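Local coordinates for protein agmatinase (Burkholderia thailandensis, PDB 4DZ4) that probably hydrolyses agmatine to putrescine and urea using two manganese ions in each subunit, at residues 161-166 with 246-251; 64-69 with 288-293; 202-207 with 260-265. All blocks are in the same frame, centred on the assembly; numbering follows the deposited sequence.

All three contacts sit at or near the C-terminal ends of the parallel strands, where the arginase family builds its dimanganese site. Along the chain, 64-69 comes first and 288-293 last, so contact 2 brackets the other two; the segments of contacts 1 and 3 alternate. Strands 158-162, 240-246 and 282-289 lead into contacts 1 and 2, whose centres are about 13 Å apart. Contact 3 joins the loops after strands 198-202 and 240-246, its centre about 8 Å from that of contact 1, to which Asp-251 ties it through Gly-264 and Gly-265. Contacts 2 and 3 do not touch, their centres about 18 Å apart. Contact 1 holds both manganese ions, with the other two contacts flanking it.

Contact 1 (161-166 with 246-251). With MN (manganese (II) ion), chain Q; MN (manganese (II) ion), chain P.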
# COMPACT_ATOMS: atom_id res chain seq x y z
N HIS B 161 -13.62 9.53 28.03
CA HIS B 161 -13.84 9.25 26.59
C HIS B 161 -12.81 9.97 25.75
O HIS B 161 -12.78 11.20 25.74
CB HIS B 161 -15.27 9.69 26.30
CG HIS B 161 -15.69 9.66 24.85
ND1 HIS B 161 -16.75 10.37 24.40
CD2 HIS B 161 -15.20 8.95 23.76
CE1 HIS B 161 -16.93 10.15 23.08
NE2 HIS B 161 -15.99 9.29 22.68
N PHE B 162 -11.92 9.21 25.11
CA PHE B 162 -10.89 9.79 24.25
C PHE B 162 -11.39 9.66 22.81
O PHE B 162 -11.71 8.55 22.37
CB PHE B 162 -9.57 9.02 24.39
CG PHE B 162 -8.90 9.20 25.72
CD1 PHE B 162 -7.83 10.10 25.87
CD2 PHE B 162 -9.29 8.44 26.82
CE1 PHE B 162 -7.19 10.28 27.09
CE2 PHE B 162 -8.63 8.58 28.05
CZ PHE B 162 -7.58 9.49 28.19
N ASP B 163 -11.46 10.76 22.05
CA ASP B 163 -12.12 10.72 20.74
C ASP B 163 -11.98 12.06 20.07
O ASP B 163 -11.99 13.10 20.75
CB ASP B 163 -13.63 10.46 20.95
CG ASP B 163 -14.30 9.74 19.78
OD1 ASP B 163 -14.08 10.12 18.61
OD2 ASP B 163 -15.13 8.85 20.06
N ALA B 164 -11.90 12.05 18.75
CA ALA B 164 -12.11 13.29 17.99
C ALA B 164 -13.58 13.73 18.02
O ALA B 164 -13.88 14.90 17.71
CB ALA B 164 -11.66 13.11 16.53
N HIS B 165 -14.49 12.80 18.35
CA HIS B 165 -15.95 12.96 18.23
C HIS B 165 -16.65 12.75 19.58
O HIS B 165 -16.36 11.82 20.30
CB HIS B 165 -16.54 11.94 17.25
CG HIS B 165 -15.85 11.93 15.91
ND1 HIS B 165 -14.82 11.09 15.63
CD2 HIS B 165 -16.08 12.68 14.77
CE1 HIS B 165 -14.40 11.32 14.35
NE2 HIS B 165 -15.18 12.28 13.84
N CYS B 166 -17.63 13.59 19.85
CA CYS B 166 -18.39 13.49 21.11
C CYS B 166 -19.36 12.33 21.14
O CYS B 166 -19.72 11.82 22.22
CB CYS B 166 -19.13 14.80 21.37
SG CYS B 166 -20.37 15.20 20.12
N ASP B 246 -11.34 5.82 21.60
CA ASP B 246 -11.52 5.76 20.14
C ASP B 246 -10.15 6.15 19.56
O ASP B 246 -9.68 7.24 19.83
CB ASP B 246 -12.66 6.70 19.73
CG ASP B 246 -12.91 6.77 18.18
OD1 ASP B 246 -12.03 6.36 17.40
OD2 ASP B 246 -13.98 7.27 17.78
N ILE B 247 -9.51 5.24 18.83
CA ILE B 247 -8.17 5.49 18.28
C ILE B 247 -8.09 6.77 17.42
O ILE B 247 -7.01 7.37 17.31
CB ILE B 247 -7.65 4.24 17.53
CG1 ILE B 247 -6.08 4.19 17.56
CG2 ILE B 247 -8.25 4.15 16.11
CD1 ILE B 247 -5.43 4.13 18.93
N ASP B 248 -9.23 7.23 16.89
CA ASP B 248 -9.23 8.50 16.13
C ASP B 248 -9.05 9.75 17.00
O ASP B 248 -8.97 10.86 16.48
CB ASP B 248 -10.44 8.59 15.16
CG ASP B 248 -11.78 8.97 15.84
OD1 ASP B 248 -12.82 8.65 15.20
OD2 ASP B 248 -11.83 9.53 16.97
N CYS B 249 -8.97 9.55 18.32
CA CYS B 249 -8.45 10.61 19.22
C CYS B 249 -7.03 11.05 18.70
O CYS B 249 -6.70 12.23 18.66
CB CYS B 249 -8.32 10.05 20.64
SG CYS B 249 -7.70 11.30 21.80
N LEU B 250 -6.25 10.07 18.26
CA LEU B 250 -4.91 10.34 17.77
C LEU B 250 -5.00 11.01 16.40
O LEU B 250 -5.94 10.73 15.63
CB LEU B 250 -4.09 9.03 17.65
CG LEU B 250 -4.01 8.24 18.96
CD1 LEU B 250 -3.13 6.99 18.78
CD2 LEU B 250 -3.46 9.10 20.09
N ASP B 251 -4.05 11.89 16.12
CA ASP B 251 -3.96 12.47 14.79
C ASP B 251 -3.87 11.37 13.74
O ASP B 251 -3.27 10.35 14.01
CB ASP B 251 -2.75 13.40 14.68
CG ASP B 251 -2.84 14.28 13.43
OD1 ASP B 251 -3.52 15.33 13.46
OD2 ASP B 251 -2.31 13.84 12.39
MN MN Q . -14.29 9.14 16.74
MN MN P . -16.36 7.64 18.70
O HOH W 1 -16.29 8.70 17.07
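The carboxylates of Asp-163 and Asp-246 meet at the ends of neighbouring strands and share both manganese ions. Asp-163 bridges them, OD1 2.1 Å from the manganese of chain Q and OD2 2.2 Å from that of chain P. Asp-246, brought to the ions by a CG anti to the backbone N (chi1 178°), bridges lopsidedly through OD2 alone, tighter on the chain Q ion and 2.6 Å from that of chain P; the two carboxylate planes stand 73° apart. Asp-248 clasps the chain Q manganese with both oxygens, while His-165 ND1 approaches that ion at 2.3 Å; water 1 spans the two metals. This is the dimanganese site of the arginase fold, with the Asp-x-His and Asp-x-Asp pairs set on loops that leave parallel strands; His-139 and Asp-167 add further ligands to the chain P ion. The 2.8 Å approach of Asp-163 OD1 to Asp-248 OD2 is probably tolerable because both oxygens bind the chain Q ion. A second shell of N-H groups holds the ligands. His-161 NE2 donates to Asp-163 OD2 at 2.8 Å, and His-165 N meets Asp-163 OD1 from above the carboxylate plane, an Asx turn. Asp-246 OD1 closes another with Asp-248 N. Ala-164 N donates to Asp-248 OD2 at 3.1 Å, nearly along its C-O axis, and Asp-246 N to Phe-162 O at 2.9 Å. Cys-249 SG packs against Phe-162 CB.

Contact 2 (64-69 with 288-293). With EDO (1,2-ethanediol), chain C.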
# COMPACT_ATOMS: atom_id res chain seq x y z
N SER B 64 -16.04 1.78 6.36
CA SER B 64 -16.19 0.53 7.12
C SER B 64 -14.80 -0.12 7.23
O SER B 64 -13.87 0.22 6.50
CB SER B 64 -17.16 -0.43 6.43
OG SER B 64 -16.89 -0.49 5.03
N GLY B 65 -14.67 -1.09 8.13
CA GLY B 65 -13.40 -1.79 8.31
C GLY B 65 -13.10 -2.13 9.75
O GLY B 65 -12.26 -2.99 10.04
N ALA B 66 -13.76 -1.45 10.68
CA ALA B 66 -13.52 -1.71 12.10
C ALA B 66 -13.91 -3.11 12.53
O ALA B 66 -13.53 -3.54 13.62
CB ALA B 66 -14.21 -0.67 12.97
N ARG B 67 -14.65 -3.84 11.69
CA ARG B 67 -14.97 -5.23 12.05
C ARG B 67 -13.70 -6.09 12.24
O ARG B 67 -13.72 -7.06 12.98
CB ARG B 67 -15.92 -5.87 11.02
CG ARG B 67 -15.30 -6.09 9.65
CD ARG B 67 -16.28 -6.87 8.72
NE ARG B 67 -17.48 -6.06 8.48
CZ ARG B 67 -18.51 -6.42 7.73
NH1 ARG B 67 -18.49 -7.59 7.07
NH2 ARG B 67 -19.56 -5.61 7.63
N LEU B 68 -12.62 -5.75 11.55
CA LEU B 68 -11.38 -6.47 11.66
C LEU B 68 -10.44 -5.91 12.75
O LEU B 68 -9.33 -6.38 12.95
CB LEU B 68 -10.69 -6.46 10.30
CG LEU B 68 -11.33 -7.33 9.20
CD1 LEU B 68 -10.69 -6.93 7.87
CD2 LEU B 68 -11.13 -8.81 9.49
N GLY B 69 -10.91 -4.89 13.45
CA GLY B 69 -10.09 -4.24 14.49
C GLY B 69 -9.54 -5.20 15.56
O GLY B 69 -8.37 -5.11 15.92
N VAL B 288 -11.14 -0.14 23.60
CA VAL B 288 -10.31 0.56 22.63
C VAL B 288 -10.93 0.23 21.28
O VAL B 288 -10.97 -0.94 20.89
CB VAL B 288 -8.85 0.06 22.71
CG1 VAL B 288 -7.99 0.84 21.71
CG2 VAL B 288 -8.32 0.17 24.14
N VAL B 289 -11.43 1.26 20.59
CA VAL B 289 -12.31 1.04 19.44
C VAL B 289 -11.83 1.77 18.18
O VAL B 289 -10.93 2.63 18.24
CB VAL B 289 -13.74 1.53 19.73
CG1 VAL B 289 -14.32 0.70 20.90
CG2 VAL B 289 -13.78 3.04 20.06
N GLU B 290 -12.44 1.36 17.06
CA GLU B 290 -12.39 2.04 15.74
C GLU B 290 -11.09 1.77 14.98
O GLU B 290 -10.82 2.44 13.98
CB GLU B 290 -12.70 3.54 15.85
CG GLU B 290 -14.14 3.88 16.31
CD GLU B 290 -15.21 3.76 15.21
OE1 GLU B 290 -14.93 3.44 14.04
OE2 GLU B 290 -16.39 3.98 15.52
N VAL B 291 -10.29 0.80 15.41
CA VAL B 291 -9.15 0.40 14.56
C VAL B 291 -9.70 -0.29 13.28
O VAL B 291 -10.50 -1.24 13.39
CB VAL B 291 -8.18 -0.52 15.32
CG1 VAL B 291 -7.11 -1.05 14.35
CG2 VAL B 291 -7.52 0.23 16.51
N ALA B 292 -9.30 0.19 12.10
CA ALA B 292 -9.77 -0.34 10.82
C ALA B 292 -8.53 -0.73 10.00
O ALA B 292 -7.90 0.13 9.37
CB ALA B 292 -10.63 0.70 10.10
N PRO B 293 -8.11 -2.01 10.06
CA PRO B 293 -6.78 -2.36 9.53
C PRO B 293 -6.64 -2.16 8.00
O PRO B 293 -5.51 -1.97 7.50
CB PRO B 293 -6.62 -3.83 9.91
CG PRO B 293 -8.00 -4.31 10.26
CD PRO B 293 -8.69 -3.11 10.86
C1 EDO C . -14.21 0.44 3.45
O1 EDO C . -13.23 1.04 2.71
C2 EDO C . -14.95 1.63 3.91
O2 EDO C . -16.31 1.44 3.61
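The 3-10 turn of 66-68 lies against the irregular chain that follows strand 282-289, with the CA atoms of Ala-66 and Ala-292 4.2 Å apart and no hydrogen bond between the segments. The contact joins the loop before helix 69-76 to the C-terminal end of a strand in the parallel sheet of the arginase fold. Within the turn, Leu-68 N donates to Gly-65 O and Gly-69 N to Ala-66 O. The central approach is made by a carbonyl: Val-291 O receives a CA-H...O contact from Ala-66 CA at 3.3 Å, with an angle of 157° at the hydrogen, and Gly-69, having no side chain, brings its CA to 3.2 Å from the same Val-291 O. Gly-65 has a positive phi (143°), and the Ala-292 methyl, CB, lies 3.8 Å from Ala-66 N. At the far end the Pro-293 ring fits into the turn, its CG tight against Leu-68 CB at 3.4 Å and its CD 3.7 Å from Gly-65 O. Glu-290 starts out pointing away from the turn, but its chain bends back (chi2 -78°) until OE1 comes 4.3 Å from Ala-66 CB. Its other oxygen, OE2, accepts from His-139 N and His-179 ND1, bonds consistent with a second-shell role beside the metal ligands Asp-246 and His-139. Arg-67 turns outward to a salt bridge with Asp-57 and a cation-pi contact with Tyr-29 of a neighbouring subunit. Val-291 O is buried with no conventional hydrogen-bond partner in the model, so the two segments meet through van der Waals contact and a carbonyl met chiefly by C-H groups.

Contact 3 (202-207 with 260-265); sequences IRTWND and TPVAGG. With EDO (1,2-ethanediol), chain R.
Two loops beside the dimanganese site meet here, one following strand 198-202 and the other on the way from strand 240-246 to helix 268-276. Arg-203 carries most of the contact. CG sits between its backbone N and carbonyl carbon (chi1 51°), and from there the chain extends to NE, running antiparallel alongside the Val-262 side chain. The guanidinium then grips Val-262 O side-on, with NE and NH1 each 2.9 Å from this one oxygen. The carbonyl oxygen lies in the guanidinium plane, yet the two donors reach it differently: NH1 comes in the carbonyl plane, whereas NE stands 56° out of it. NE also makes a weak bond to Ala-263 O at 3.3 Å. NH2 is taken up by Cys-249 O and Gly-201 O, so bonds to several backbone carbonyls fix the rotation of the group. Lower down the arginine, CG rests 3.8 Å from Val-262 CG1, and the methyl of Thr-204, CG2, touches Val-262 CG2 at 4.2 Å. The Thr-204 hydroxyl is bonded to Ala-164 O, tying this loop to the one bearing His-165. Farther out, an ethanediol, probably from the crystallisation liquor, bridges Trp-205 O and Asp-207 N. Pro-261 O accepts from Gln-79 of a neighbouring subunit, so the 260-265 loop faces a subunit interface. Metal-site loops gathered at the C-terminal ends of parallel strands, here cross-tied by an arginine bound to backbone carbonyls, belong to the alpha/beta fold of the arginase family.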
# COMPACT_ATOMS: atom_id res chain seq x y z
N ILE B 202 -11.38 16.02 21.63
CA ILE B 202 -12.51 16.48 20.80
C ILE B 202 -12.09 17.55 19.80
O ILE B 202 -11.36 18.48 20.13
CB ILE B 202 -13.70 16.99 21.65
CG1 ILE B 202 -14.24 15.87 22.56
CG2 ILE B 202 -14.79 17.59 20.73
CD1 ILE B 202 -14.89 14.68 21.80
N ARG B 203 -12.54 17.41 18.56
CA ARG B 203 -12.25 18.41 17.54
C ARG B 203 -13.30 18.37 16.44
O ARG B 203 -13.02 18.67 15.26
CB ARG B 203 -10.82 18.25 17.00
CG ARG B 203 -10.45 16.86 16.54
CD ARG B 203 -8.95 16.81 16.26
NE ARG B 203 -8.49 15.52 15.69
CZ ARG B 203 -8.24 14.39 16.36
NH1 ARG B 203 -7.77 13.33 15.69
NH2 ARG B 203 -8.44 14.29 17.68
N THR B 204 -14.55 18.09 16.86
CA THR B 204 -15.70 18.20 15.97
C THR B 204 -16.85 18.82 16.75
O THR B 204 -16.85 18.78 17.99
CB THR B 204 -16.16 16.85 15.39
OG1 THR B 204 -16.26 15.86 16.42
CG2 THR B 204 -15.17 16.38 14.29
N TRP B 205 -17.78 19.40 16.01
CA TRP B 205 -18.78 20.30 16.60
C TRP B 205 -20.10 19.64 16.90
O TRP B 205 -20.66 18.96 16.04
CB TRP B 205 -19.04 21.50 15.69
CG TRP B 205 -20.00 22.47 16.34
CD1 TRP B 205 -21.36 22.59 16.12
CD2 TRP B 205 -19.69 23.40 17.41
NE1 TRP B 205 -21.90 23.56 16.92
CE2 TRP B 205 -20.96 24.08 17.73
CE3 TRP B 205 -18.52 23.76 18.09
CZ2 TRP B 205 -21.04 25.07 18.71
CZ3 TRP B 205 -18.63 24.76 19.08
CH2 TRP B 205 -19.85 25.40 19.37
N ASN B 206 -20.64 19.93 18.08
CA ASN B 206 -22.03 19.58 18.42
C ASN B 206 -22.68 20.82 19.03
O ASN B 206 -22.07 21.51 19.85
CB ASN B 206 -22.02 18.43 19.44
CG ASN B 206 -23.40 17.82 19.70
OD1 ASN B 206 -24.45 18.34 19.32
ND2 ASN B 206 -23.38 16.69 20.42
N ASP B 207 -23.91 21.11 18.60
CA ASP B 207 -24.69 22.21 19.17
C ASP B 207 -25.03 21.95 20.66
O ASP B 207 -25.35 22.88 21.41
CB ASP B 207 -25.99 22.43 18.39
CG ASP B 207 -25.77 23.11 17.04
OD1 ASP B 207 -24.76 23.84 16.85
OD2 ASP B 207 -26.65 22.92 16.16
N THR B 260 -13.10 7.44 10.53
CA THR B 260 -13.44 8.87 10.52
C THR B 260 -12.26 9.72 11.00
O THR B 260 -12.29 10.31 12.11
CB THR B 260 -14.72 9.21 11.37
OG1 THR B 260 -14.60 8.57 12.65
CG2 THR B 260 -15.98 8.70 10.69
N PRO B 261 -11.21 9.82 10.17
CA PRO B 261 -10.00 10.56 10.53
C PRO B 261 -10.25 12.08 10.53
O PRO B 261 -10.85 12.63 9.57
CB PRO B 261 -9.01 10.18 9.42
CG PRO B 261 -9.85 9.81 8.24
CD PRO B 261 -11.04 9.11 8.88
N VAL B 262 -9.73 12.76 11.56
CA VAL B 262 -9.90 14.22 11.68
C VAL B 262 -8.53 14.83 12.01
O VAL B 262 -7.90 14.47 13.03
CB VAL B 262 -10.90 14.59 12.81
CG1 VAL B 262 -11.14 16.09 12.84
CG2 VAL B 262 -12.22 13.84 12.65
N ALA B 263 -8.07 15.75 11.16
CA ALA B 263 -6.75 16.37 11.37
C ALA B 263 -6.67 17.12 12.72
O ALA B 263 -7.70 17.62 13.21
CB ALA B 263 -6.49 17.36 10.25
N GLY B 264 -5.46 17.23 13.25
CA GLY B 264 -5.17 18.07 14.45
C GLY B 264 -5.21 17.33 15.78
O GLY B 264 -5.45 17.95 16.83
N GLY B 265 -5.04 16.02 15.78
CA GLY B 265 -5.26 15.23 17.00
C GLY B 265 -4.01 15.06 17.87
O GLY B 265 -3.00 15.76 17.71
C1 EDO R . -24.50 20.46 14.88
O1 EDO R . -24.54 19.67 16.11
C2 EDO R . -23.77 19.78 13.72
O2 EDO R . -22.35 20.04 13.73